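Local atomic coordinates of glycosyl hydrolase, family 38 (Enterococcus faecalis, PDB entry 5KBP), a protein that probably hydrolyses alpha-mannosidic bonds to release mannose, as expected of a metal-dependent alpha-mannosidase of glycoside hydrolase family 38. Residues M140-L145 with T870-E875; Q713-F718 with I730-L735. All coordinates share one frame; numbering follows the deposited sequence.

Interaction 1 (M140-L145 with T870-E875); sequences MQLANL and TNVLEE
Leu142 O, just past the end of helix 136-141, accepts a hydrogen bond from Val872 N at 3.2 Å, where residues 871-874 form a type I beta turn. The N-H...O angle is 144°, and the donor lies 19° out of the carbonyl plane. The helix ends in a Schellman motif: Leu145 N bonds Met140 O, Asn144 N bonds Gln141 O, and Asn144 has positive phi. Leu142 and Ala143, within this helix end, meet the turn.

The Leu142 side chain crosses that of Val872 at about a right angle, with Leu142 CD1 4.0 Å from Val872 CG1. Its other branch, CD2, lies by CA and CB of Asn871. Val872 CG2, placed between its own backbone N and carbonyl carbon, rests 3.2 Å from Leu142 O. Leu873 CD1 sits 3.8 Å from Ala143 O. On the side of the exposed Asn144, a water accepts from Asn144 ND2 at 2.8 Å and weakly from Asn871 ND2. The amides of Asn144 and Asn871 cross with their planes 70° apart. Asn871 OD1 accepts from Glu875 N at 2.9 Å, just past the turn, which holds the amide.

Helix 100-117 packs against both segments: Met107 touches Ala143 and Val104 touches Val872. Ile892 of strand 892-897 touches Leu142. The contact thus joins a helix end of the N-terminal domain to a loop of the C-terminal beta sandwich.

Interaction 2 (Q713-F718 with I730-L735); sequences QHQQAF and IFNEGL
Phe718 and Phe731 form an antiparallel, non-hydrogen-bonded pair, with their CA atoms 4.0 Å apart. They belong to a beta hairpin of strands 718-722 and 727-732, within a large antiparallel sheet of the family 38 C-terminal domain.

Backbone contacts hold the open end of this hairpin. Asn732 N donates to Ala717 O at 3.1 Å. The same oxygen receives a CA-H...O contact from Phe731. A second such contact runs from Phe718 CA to Ile730 O, at 3.2 Å.

Apolar contact between the two phenylalanines is limited to their roots. Phe718 CB lies 4.1 Å from Phe731 CB, on the same face of the sheet. Both rings then lead away from the opposite segment and meet helix 789-799. The Phe718 ring stacks on Tyr793, and Phe731 touches Ala796 and Ala799.

Polar side chains carry the contact beyond the paired strands. Asn732 OD1 accepts from Leu735 N at 2.8 Å, an Asx motif that ties down the bend, which passes through Gly734 at positive phi. Gln715 reaches the same bend from the other segment. Its chain is extended beyond CG, with chi2 at 173°, and its amide comes up against that of Asn732 from the opposite direction. The amide planes are 29° apart. Gln715 NE2 and Asn732 ND2 are both donors and do not bond each other. Instead, Gln715 NE2 donates to Leu735 O at 2.7 Å. The donor sits almost in line with the Leu735 carbonyl, but its N-H does not point straight at Leu735 O, which lies 25° out of the Gln715 amide plane.

From the N terminus, the chain first passes residues 140-145, at the end of a helix in the N-terminal domain. It then runs through the helices of the middle part and into the large antiparallel sheets. There interaction 2 closes a short loop, with 11 residues between its segments. The chain goes on to the C-terminal beta sandwich, where residues 870-875 return to the N-terminal domain and close interaction 1. This loop spans 724 residues, and interaction 2 is nested inside it. The contacts do not touch: their centres are 27 Å apart. Interaction 1 ties together two domains far apart in sequence, while interaction 2 is local to one.

Interaction 1 (M140-L145 with T870-E875)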
ATOM      1  N   MET A 140      11.512 -27.671 -13.219  1.00 48.59           N
ATOM      2  CA  MET A 140      10.235 -28.346 -13.438  1.00 47.79           C
ATOM      3  C   MET A 140      10.288 -29.777 -12.918  1.00 49.90           C
ATOM      4  O   MET A 140       9.376 -30.233 -12.218  1.00 51.64           O
ATOM      5  CB  MET A 140       9.871 -28.334 -14.925  1.00 46.44           C
ATOM      6  CG  MET A 140       9.593 -26.961 -15.512  1.00 47.66           C
ATOM      7  SD  MET A 140       8.400 -26.010 -14.559  1.00 48.20           S
ATOM      8  CE  MET A 140       9.401 -24.593 -14.115  1.00 53.45           C
ATOM      9  N   GLN A 141      11.361 -30.500 -13.251  1.00 42.40           N
ATOM     10  CA  GLN A 141      11.487 -31.887 -12.820  1.00 44.59           C
ATOM     11  C   GLN A 141      11.601 -31.986 -11.304  1.00 48.01           C
ATOM     12  O   GLN A 141      11.060 -32.915 -10.693  1.00 47.68           O
ATOM     13  CB  GLN A 141      12.697 -32.534 -13.493  1.00 48.42           C
ATOM     14  CG  GLN A 141      12.450 -33.948 -13.985  1.00 68.35           C
ATOM     15  CD  GLN A 141      11.417 -34.006 -15.094  1.00 73.70           C
ATOM     16  OE1 GLN A 141      10.221 -34.150 -14.839  1.00 64.18           O
ATOM     17  NE2 GLN A 141      11.874 -33.895 -16.335  1.00 71.67           N
ATOM     18  N   LEU A 142      12.300 -31.036 -10.679  1.00 46.52           N
ATOM     19  CA  LEU A 142      12.414 -31.004  -9.226  1.00 48.33           C
ATOM     20  C   LEU A 142      11.131 -30.563  -8.541  1.00 52.80           C
ATOM     21  O   LEU A 142      11.112 -30.472  -7.311  1.00 56.74           O
ATOM     22  CB  LEU A 142      13.563 -30.087  -8.801  1.00 49.15           C
ATOM     23  CG  LEU A 142      14.989 -30.608  -8.996  1.00 47.56           C
ATOM     24  CD1 LEU A 142      16.005 -29.586  -8.512  1.00 47.90           C
ATOM     25  CD2 LEU A 142      15.178 -31.935  -8.280  1.00 44.09           C
ATOM     26  N   ALA A 143      10.068 -30.279  -9.292  1.00 44.03           N
ATOM     27  CA  ALA A 143       8.767 -29.969  -8.712  1.00 43.29           C
ATOM     28  C   ALA A 143       7.679 -30.906  -9.227  1.00 45.67           C
ATOM     29  O   ALA A 143       6.493 -30.572  -9.145  1.00 42.88           O
ATOM     30  CB  ALA A 143       8.388 -28.514  -8.982  1.00 41.94           C
ATOM     31  N   ASN A 144       8.068 -32.070  -9.753  1.00 49.42           N
ATOM     32  CA  ASN A 144       7.130 -33.064 -10.280  1.00 49.54           C
ATOM     33  C   ASN A 144       6.333 -32.506 -11.459  1.00 53.32           C
ATOM     34  O   ASN A 144       5.155 -32.819 -11.645  1.00 50.33           O
ATOM     35  CB  ASN A 144       6.199 -33.587  -9.184  1.00 41.94           C
ATOM     36  CG  ASN A 144       6.959 -34.149  -7.997  1.00 58.88           C
ATOM     37  OD1 ASN A 144       8.065 -34.667  -8.145  1.00 59.72           O
ATOM     38  ND2 ASN A 144       6.370 -34.044  -6.811  1.00 67.90           N
ATOM     39  N   LEU A 145       6.985 -31.674 -12.269  1.00 51.60           N
ATOM     40  CA  LEU A 145       6.369 -31.125 -13.471  1.00 56.88           C
ATOM     41  C   LEU A 145       7.127 -31.619 -14.695  1.00 57.78           C
ATOM     42  O   LEU A 145       8.275 -31.198 -14.918  1.00 62.80           O
ATOM     43  CB  LEU A 145       6.357 -29.596 -13.424  1.00 55.91           C
ATOM     44  CG  LEU A 145       5.542 -28.964 -12.293  1.00 57.25           C
ATOM     45  CD1 LEU A 145       5.546 -27.454 -12.411  1.00 67.11           C
ATOM     46  CD2 LEU A 145       4.119 -29.493 -12.300  1.00 50.89           C
ATOM     47  N   THR A 870      16.466 -34.366  -1.429  1.00 57.30           N
ATOM     48  CA  THR A 870      15.078 -34.127  -1.791  1.00 57.25           C
ATOM     49  C   THR A 870      14.998 -33.238  -3.024  1.00 59.37           C
ATOM     50  O   THR A 870      16.000 -32.709  -3.513  1.00 60.50           O
ATOM     51  CB  THR A 870      14.305 -33.474  -0.635  1.00 59.08           C
ATOM     52  OG1 THR A 870      14.793 -32.145  -0.421  1.00 48.93           O
ATOM     53  CG2 THR A 870      14.462 -34.284   0.644  1.00 69.18           C
ATOM     54  N   ASN A 871      13.777 -33.085  -3.525  1.00 50.07           N
ATOM     55  CA  ASN A 871      13.488 -32.121  -4.576  1.00 49.62           C
ATOM     56  C   ASN A 871      13.308 -30.746  -3.933  1.00 51.81           C
ATOM     57  O   ASN A 871      13.550 -30.559  -2.737  1.00 55.08           O
ATOM     58  CB  ASN A 871      12.270 -32.569  -5.380  1.00 48.15           C
ATOM     59  CG  ASN A 871      11.058 -32.862  -4.506  1.00 54.07           C
ATOM     60  OD1 ASN A 871      10.884 -32.277  -3.437  1.00 53.35           O
ATOM     61  ND2 ASN A 871      10.211 -33.775  -4.965  1.00 54.83           N
ATOM     62  N   VAL A 872      12.873 -29.755  -4.717  1.00 52.24           N
ATOM     63  CA  VAL A 872      12.620 -28.434  -4.144  1.00 49.38           C
ATOM     64  C   VAL A 872      11.293 -28.366  -3.407  1.00 49.75           C
ATOM     65  O   VAL A 872      11.042 -27.386  -2.694  1.00 46.29           O
ATOM     66  CB  VAL A 872      12.668 -27.333  -5.219  1.00 42.71           C
ATOM     67  CG1 VAL A 872      14.034 -27.312  -5.890  1.00 39.21           C
ATOM     68  CG2 VAL A 872      11.555 -27.526  -6.237  1.00 34.36           C
ATOM     69  N   LEU A 873      10.438 -29.375  -3.556  1.00 51.77           N
ATOM     70  CA  LEU A 873       9.246 -29.504  -2.729  1.00 48.06           C
ATOM     71  C   LEU A 873       9.535 -30.191  -1.400  1.00 51.68           C
ATOM     72  O   LEU A 873       8.592 -30.509  -0.668  1.00 59.21           O
ATOM     73  CB  LEU A 873       8.156 -30.268  -3.484  1.00 35.74           C
ATOM     74  CG  LEU A 873       7.680 -29.650  -4.801  1.00 44.30           C
ATOM     75  CD1 LEU A 873       6.522 -30.448  -5.383  1.00 42.35           C
ATOM     76  CD2 LEU A 873       7.295 -28.187  -4.617  1.00 44.87           C
ATOM     77  N   GLU A 874      10.814 -30.437  -1.099  1.00 51.98           N
ATOM     78  CA  GLU A 874      11.265 -30.971   0.186  1.00 57.04           C
ATOM     79  C   GLU A 874      10.795 -32.404   0.425  1.00 55.60           C
ATOM     80  O   GLU A 874      10.660 -32.836   1.572  1.00 49.67           O
ATOM     81  CB  GLU A 874      10.833 -30.064   1.344  1.00 59.90           C
ATOM     82  CG  GLU A 874      11.496 -28.697   1.321  1.00 63.74           C
ATOM     83  CD  GLU A 874      10.668 -27.634   2.014  1.00 72.51           C
ATOM     84  OE1 GLU A 874      10.794 -26.450   1.641  1.00 73.96           O
ATOM     85  OE2 GLU A 874       9.887 -27.982   2.921  1.00 76.70           O
ATOM     86  N   GLU A 875      10.554 -33.154  -0.649  1.00 51.76           N
ATOM     87  CA  GLU A 875      10.193 -34.558  -0.539  1.00 52.66           C
ATOM     88  C   GLU A 875      11.292 -35.437  -1.130  1.00 55.52           C
ATOM     89  O   GLU A 875      11.970 -35.031  -2.079  1.00 61.07           O
ATOM     90  CB  GLU A 875       8.866 -34.853  -1.250  1.00 57.12           C
ATOM     91  CG  GLU A 875       7.671 -34.158  -0.622  1.00 63.09           C
ATOM     92  CD  GLU A 875       7.522 -34.467   0.858  1.00 70.72           C
ATOM     93  OE1 GLU A 875       7.815 -35.609   1.271  1.00 65.81           O
ATOM     94  OE2 GLU A 875       7.111 -33.560   1.612  1.00 71.96           O
TER
HETATM   95  O   HOH W   1       6.944 -34.208  -4.093  1.00 51.39           O

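Interaction 2 (Q713-F718 with I730-L735)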
ATOM      1  N   GLN A 713      21.035  -7.530 -21.450  1.00 56.56           N
ATOM      2  CA  GLN A 713      20.856  -8.855 -20.882  1.00 52.65           C
ATOM      3  C   GLN A 713      20.461  -8.750 -19.415  1.00 56.10           C
ATOM      4  O   GLN A 713      20.725  -7.745 -18.748  1.00 59.10           O
ATOM      5  CB  GLN A 713      22.135  -9.692 -21.017  1.00 50.84           C
ATOM      6  CG  GLN A 713      22.511 -10.034 -22.445  1.00 55.20           C
ATOM      7  CD  GLN A 713      21.571 -11.046 -23.065  1.00 66.00           C
ATOM      8  OE1 GLN A 713      20.904 -11.806 -22.363  1.00 65.31           O
ATOM      9  NE2 GLN A 713      21.513 -11.063 -24.391  1.00 67.92           N
ATOM     10  N   HIS A 714      19.825  -9.808 -18.917  1.00 54.35           N
ATOM     11  CA  HIS A 714      19.433  -9.888 -17.518  1.00 47.36           C
ATOM     12  C   HIS A 714      20.567 -10.476 -16.690  1.00 51.89           C
ATOM     13  O   HIS A 714      21.245 -11.413 -17.118  1.00 53.11           O
ATOM     14  CB  HIS A 714      18.180 -10.751 -17.348  1.00 53.53           C
ATOM     15  CG  HIS A 714      17.022 -10.319 -18.192  1.00 76.84           C
ATOM     16  ND1 HIS A 714      16.898 -10.665 -19.520  1.00 84.68           N
ATOM     17  CD2 HIS A 714      15.929  -9.576 -17.893  1.00 82.80           C
ATOM     18  CE1 HIS A 714      15.780 -10.152 -20.004  1.00 87.44           C
ATOM     19  NE2 HIS A 714      15.175  -9.486 -19.038  1.00 84.59           N
ATOM     20  N   GLN A 715      20.768  -9.923 -15.498  1.00 50.62           N
ATOM     21  CA  GLN A 715      21.717 -10.471 -14.544  1.00 50.44           C
ATOM     22  C   GLN A 715      21.084 -10.491 -13.161  1.00 47.94           C
ATOM     23  O   GLN A 715      20.168  -9.721 -12.862  1.00 43.89           O
ATOM     24  CB  GLN A 715      23.027  -9.671 -14.497  1.00 57.30           C
ATOM     25  CG  GLN A 715      22.910  -8.312 -13.823  1.00 55.50           C
ATOM     26  CD  GLN A 715      24.253  -7.632 -13.641  1.00 49.40           C
ATOM     27  OE1 GLN A 715      25.298  -8.280 -13.676  1.00 50.33           O
ATOM     28  NE2 GLN A 715      24.230  -6.317 -13.451  1.00 44.72           N
ATOM     29  N   GLN A 716      21.582 -11.394 -12.322  1.00 55.80           N
ATOM     30  CA  GLN A 716      21.147 -11.466 -10.935  1.00 59.72           C
ATOM     31  C   GLN A 716      22.151 -10.761 -10.034  1.00 61.04           C
ATOM     32  O   GLN A 716      22.008  -9.567  -9.750  1.00 66.49           O
ATOM     33  CB  GLN A 716      20.964 -12.922 -10.502  1.00 62.03           C
ATOM     34  CG  GLN A 716      19.618 -13.525 -10.880  1.00 73.61           C
ATOM     35  CD  GLN A 716      18.531 -13.206  -9.871  1.00 84.54           C
ATOM     36  OE1 GLN A 716      18.718 -13.375  -8.666  1.00 91.77           O
ATOM     37  NE2 GLN A 716      17.386 -12.741 -10.360  1.00 76.76           N
ATOM     38  N   ALA A 717      23.178 -11.485  -9.597  1.00 55.77           N
ATOM     39  CA  ALA A 717      24.125 -10.959  -8.623  1.00 51.37           C
ATOM     40  C   ALA A 717      25.411 -10.428  -9.240  1.00 52.59           C
ATOM     41  O   ALA A 717      26.056  -9.569  -8.631  1.00 45.14           O
ATOM     42  CB  ALA A 717      24.473 -12.034  -7.588  1.00 46.84           C
ATOM     43  N   PHE A 718      25.803 -10.898 -10.423  1.00 56.43           N
ATOM     44  CA  PHE A 718      27.093 -10.505 -10.977  1.00 54.91           C
ATOM     45  C   PHE A 718      27.120 -10.750 -12.480  1.00 53.46           C
ATOM     46  O   PHE A 718      26.224 -11.373 -13.052  1.00 50.33           O
ATOM     47  CB  PHE A 718      28.239 -11.258 -10.293  1.00 47.78           C
ATOM     48  CG  PHE A 718      28.109 -12.755 -10.362  1.00 52.90           C
ATOM     49  CD1 PHE A 718      28.544 -13.451 -11.479  1.00 54.71           C
ATOM     50  CD2 PHE A 718      27.556 -13.467  -9.310  1.00 52.26           C
ATOM     51  CE1 PHE A 718      28.423 -14.825 -11.548  1.00 52.80           C
ATOM     52  CE2 PHE A 718      27.435 -14.842  -9.373  1.00 51.64           C
ATOM     53  CZ  PHE A 718      27.870 -15.521 -10.495  1.00 55.39           C
ATOM     54  N   ILE A 730      31.856  -8.110 -11.826  1.00 48.66           N
ATOM     55  CA  ILE A 730      31.128  -6.940 -11.349  1.00 47.40           C
ATOM     56  C   ILE A 730      29.845  -7.430 -10.696  1.00 51.66           C
ATOM     57  O   ILE A 730      28.984  -8.007 -11.371  1.00 53.39           O
ATOM     58  CB  ILE A 730      30.815  -5.956 -12.488  1.00 45.65           C
ATOM     59  CG1 ILE A 730      32.098  -5.539 -13.212  1.00 48.06           C
ATOM     60  CG2 ILE A 730      30.079  -4.739 -11.953  1.00 36.46           C
ATOM     61  CD1 ILE A 730      33.082  -4.812 -12.332  1.00 46.93           C
ATOM     62  N   PHE A 731      29.716  -7.206  -9.391  1.00 44.39           N
ATOM     63  CA  PHE A 731      28.518  -7.588  -8.663  1.00 45.17           C
ATOM     64  C   PHE A 731      27.710  -6.350  -8.290  1.00 49.86           C
ATOM     65  O   PHE A 731      28.214  -5.224  -8.314  1.00 52.66           O
ATOM     66  CB  PHE A 731      28.856  -8.411  -7.412  1.00 51.29           C
ATOM     67  CG  PHE A 731      29.837  -7.753  -6.482  1.00 50.17           C
ATOM     68  CD1 PHE A 731      31.200  -7.950  -6.639  1.00 46.22           C
ATOM     69  CD2 PHE A 731      29.395  -6.966  -5.431  1.00 49.02           C
ATOM     70  CE1 PHE A 731      32.104  -7.357  -5.777  1.00 48.00           C
ATOM     71  CE2 PHE A 731      30.295  -6.371  -4.565  1.00 50.87           C
ATOM     72  CZ  PHE A 731      31.652  -6.568  -4.737  1.00 48.55           C
ATOM     73  N   ASN A 732      26.443  -6.576  -7.949  1.00 43.60           N
ATOM     74  CA  ASN A 732      25.499  -5.483  -7.759  1.00 46.27           C
ATOM     75  C   ASN A 732      24.387  -5.932  -6.820  1.00 46.46           C
ATOM     76  O   ASN A 732      24.281  -7.107  -6.463  1.00 45.16           O
ATOM     77  CB  ASN A 732      24.913  -5.024  -9.098  1.00 55.18           C
ATOM     78  CG  ASN A 732      23.967  -6.048  -9.700  1.00 54.62           C
ATOM     79  OD1 ASN A 732      22.758  -5.997  -9.477  1.00 48.86           O
ATOM     80  ND2 ASN A 732      24.516  -6.988 -10.464  1.00 56.58           N
ATOM     81  N   GLU A 733      23.550  -4.969  -6.431  1.00 48.37           N
ATOM     82  CA  GLU A 733      22.357  -5.218  -5.621  1.00 45.90           C
ATOM     83  C   GLU A 733      21.178  -4.540  -6.311  1.00 53.43           C
ATOM     84  O   GLU A 733      20.958  -3.338  -6.137  1.00 66.98           O
ATOM     85  CB  GLU A 733      22.529  -4.702  -4.195  1.00 54.78           C
ATOM     86  CG  GLU A 733      23.665  -5.342  -3.422  1.00 71.09           C
ATOM     87  CD  GLU A 733      23.726  -4.859  -1.988  1.00 79.91           C
ATOM     88  OE1 GLU A 733      22.748  -4.230  -1.534  1.00 81.48           O
ATOM     89  OE2 GLU A 733      24.749  -5.106  -1.316  1.00 76.45           O
ATOM     90  N   GLY A 734      20.420  -5.307  -7.090  1.00 54.58           N
ATOM     91  CA  GLY A 734      19.244  -4.777  -7.748  1.00 45.13           C
ATOM     92  C   GLY A 734      19.501  -4.045  -9.045  1.00 43.98           C
ATOM     93  O   GLY A 734      18.572  -3.434  -9.585  1.00 46.11           O
ATOM     94  N   LEU A 735      20.729  -4.080  -9.562  1.00 41.61           N
ATOM     95  CA  LEU A 735      21.059  -3.462 -10.845  1.00 46.04           C
ATOM     96  C   LEU A 735      21.105  -4.584 -11.878  1.00 44.46           C
ATOM     97  O   LEU A 735      22.161  -5.101 -12.237  1.00 56.45           O
ATOM     98  CB  LEU A 735      22.379  -2.702 -10.754  1.00 44.10           C
ATOM     99  CG  LEU A 735      22.622  -1.911  -9.465  1.00 42.98           C
ATOM    100  CD1 LEU A 735      23.966  -1.196  -9.517  1.00 41.48           C
ATOM    101  CD2 LEU A 735      21.492  -0.924  -9.199  1.00 38.79           C
TER